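PDB 3ICL: EAL/GGDEF domain protein from Methylococcus capsulatus, which carries a GGDEF domain, a fold of bacterial signalling proteins, and probably acts in signalling. Local coordinates for residues L34-D39 / D80-L85. The protein carries 1 engineered substitution. Sequence-based numbering, arbitrary orientation.
Sequences LFLDVD and DKFTIL. Engineered in segment 80-85: Lys-81 (natural residue Glu). With SO4 (sulfate ion), chain C.
With chi1 at -142°, Phe-35 turns one ring face to Thr-83, whose CG2, anti to the carbonyl carbon, lies over it, offset toward the rim; the methyl sits 3.8 Å from the ring centroid in a CH-pi contact. CB of Lys-81 meets the edge of the same ring at CE1. Such pairing illustrates how antiparallel neighbours share a face: Phe-35 with Thr-83 and Asp-37 with Lys-81 are non-hydrogen-bonded pairs, whereas Leu-34 with Ile-84 and Leu-36 with Phe-82 are joined by four backbone hydrogen bonds. Beyond them, Val-38 N reaches Asp-80 O at a longer 3.2 Å. The strands are neighbours inside the mixed five-stranded sheet of the GGDEF domain, whose signature motif runs from the turn after strand 73-77 through Asp-80, the engineered Lys-81 (naturally Glu) and Phe-82. On the face of Leu-36, its CD2 lies 3.9 Å from Phe-82 CD2, at the ring edge, where Val-38 CG2 also packs. On the face of Phe-35 and Thr-83, Lys-81 bends at its second and third torsions to lay CD 3.5 Å from Asp-37 OD1. Lys-81 NZ forms a salt bridge with Asp-80 OD1 (2.7 Å) and donates to O1 of a sulfate ion (2.8 Å), also hydrogen-bonded to Tyr-147 and Lys-150. Thr-83 OG1 is hydrogen-bonded to Arg-10 NH1 and Ala-75 O.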
# COMPACT_ATOMS: atom_id res chain seq x y z
N LEU A 34 4.33 3.68 0.35
CA LEU A 34 3.45 3.35 -0.76
C LEU A 34 2.03 3.45 -0.22
O LEU A 34 1.76 3.00 0.89
CB LEU A 34 3.71 1.92 -1.27
CG LEU A 34 4.82 1.72 -2.32
CD1 LEU A 34 6.13 2.29 -1.82
CD2 LEU A 34 4.96 0.24 -2.63
N PHE A 35 1.14 4.07 -0.99
CA PHE A 35 -0.25 4.22 -0.59
C PHE A 35 -1.02 3.48 -1.68
O PHE A 35 -1.08 3.92 -2.82
CB PHE A 35 -0.64 5.71 -0.57
CG PHE A 35 -1.56 6.09 0.56
CD1 PHE A 35 -2.80 5.46 0.71
CD2 PHE A 35 -1.21 7.10 1.45
CE1 PHE A 35 -3.68 5.84 1.74
CE2 PHE A 35 -2.08 7.49 2.48
CZ PHE A 35 -3.31 6.86 2.62
N LEU A 36 -1.59 2.33 -1.32
CA LEU A 36 -2.31 1.50 -2.27
C LEU A 36 -3.82 1.63 -2.17
O LEU A 36 -4.38 1.69 -1.08
CB LEU A 36 -1.88 0.05 -2.08
CG LEU A 36 -2.42 -1.03 -3.01
CD1 LEU A 36 -1.44 -2.20 -3.02
CD2 LEU A 36 -3.79 -1.49 -2.56
N ASP A 37 -4.47 1.65 -3.33
CA ASP A 37 -5.91 1.78 -3.39
C ASP A 37 -6.49 0.60 -4.16
O ASP A 37 -6.00 0.27 -5.24
CB ASP A 37 -6.28 3.07 -4.13
CG ASP A 37 -7.75 3.39 -4.08
OD1 ASP A 37 -8.56 2.49 -3.75
OD2 ASP A 37 -8.10 4.55 -4.38
N VAL A 38 -7.49 -0.05 -3.59
CA VAL A 38 -8.15 -1.14 -4.30
C VAL A 38 -9.25 -0.37 -5.01
O VAL A 38 -10.32 -0.11 -4.46
CB VAL A 38 -8.75 -2.18 -3.34
CG1 VAL A 38 -9.45 -3.27 -4.13
CG2 VAL A 38 -7.64 -2.80 -2.50
N ASP A 39 -8.94 0.04 -6.23
CA ASP A 39 -9.83 0.85 -7.05
C ASP A 39 -11.27 0.39 -7.21
O ASP A 39 -12.18 1.21 -7.12
CB ASP A 39 -9.22 1.07 -8.44
CG ASP A 39 -7.87 1.77 -8.39
OD1 ASP A 39 -7.59 2.47 -7.40
OD2 ASP A 39 -7.10 1.62 -9.37
N ASP A 80 -10.68 0.79 2.16
CA ASP A 80 -10.05 -0.01 1.12
C ASP A 80 -8.69 0.46 0.60
O ASP A 80 -8.32 0.16 -0.53
CB ASP A 80 -11.02 -0.17 -0.06
CG ASP A 80 -11.40 1.15 -0.70
OD1 ASP A 80 -10.95 2.21 -0.21
OD2 ASP A 80 -12.15 1.13 -1.70
N LYS A 81 -7.94 1.18 1.44
CA LYS A 81 -6.60 1.63 1.06
C LYS A 81 -5.62 1.01 2.05
O LYS A 81 -6.01 0.57 3.13
CB LYS A 81 -6.48 3.15 1.11
CG LYS A 81 -6.76 3.87 -0.20
CD LYS A 81 -8.24 3.90 -0.54
CE LYS A 81 -9.00 4.79 0.42
NZ LYS A 81 -10.44 4.85 0.07
N PHE A 82 -4.35 0.95 1.66
CA PHE A 82 -3.31 0.39 2.52
C PHE A 82 -2.08 1.29 2.49
O PHE A 82 -1.67 1.76 1.42
CB PHE A 82 -2.92 -1.01 2.02
CG PHE A 82 -4.00 -2.04 2.15
CD1 PHE A 82 -4.16 -2.76 3.33
CD2 PHE A 82 -4.87 -2.29 1.09
CE1 PHE A 82 -5.17 -3.71 3.45
CE2 PHE A 82 -5.89 -3.24 1.21
CZ PHE A 82 -6.03 -3.95 2.39
N THR A 83 -1.51 1.56 3.66
CA THR A 83 -0.30 2.37 3.72
C THR A 83 0.83 1.37 3.94
O THR A 83 0.81 0.58 4.88
CB THR A 83 -0.31 3.38 4.88
OG1 THR A 83 -0.67 2.71 6.09
CG2 THR A 83 -1.29 4.51 4.58
N ILE A 84 1.81 1.42 3.05
CA ILE A 84 2.93 0.50 3.09
C ILE A 84 4.24 1.22 3.38
O ILE A 84 4.66 2.10 2.63
CB ILE A 84 3.01 -0.24 1.73
CG1 ILE A 84 1.71 -1.02 1.54
CG2 ILE A 84 4.24 -1.12 1.67
CD1 ILE A 84 1.35 -1.28 0.09
N LEU A 85 4.88 0.84 4.47
CA LEU A 85 6.14 1.43 4.88
C LEU A 85 7.32 0.54 4.52
O LEU A 85 7.39 -0.60 4.95
CB LEU A 85 6.14 1.68 6.39
CG LEU A 85 7.49 1.90 7.10
CD1 LEU A 85 8.24 3.09 6.50
CD2 LEU A 85 7.22 2.12 8.59
S SO4 C . -11.51 6.22 -2.96
O1 SO4 C . -10.64 6.77 -1.90
O2 SO4 C . -12.56 5.38 -2.34
O3 SO4 C . -12.14 7.33 -3.70
O4 SO4 C . -10.71 5.40 -3.88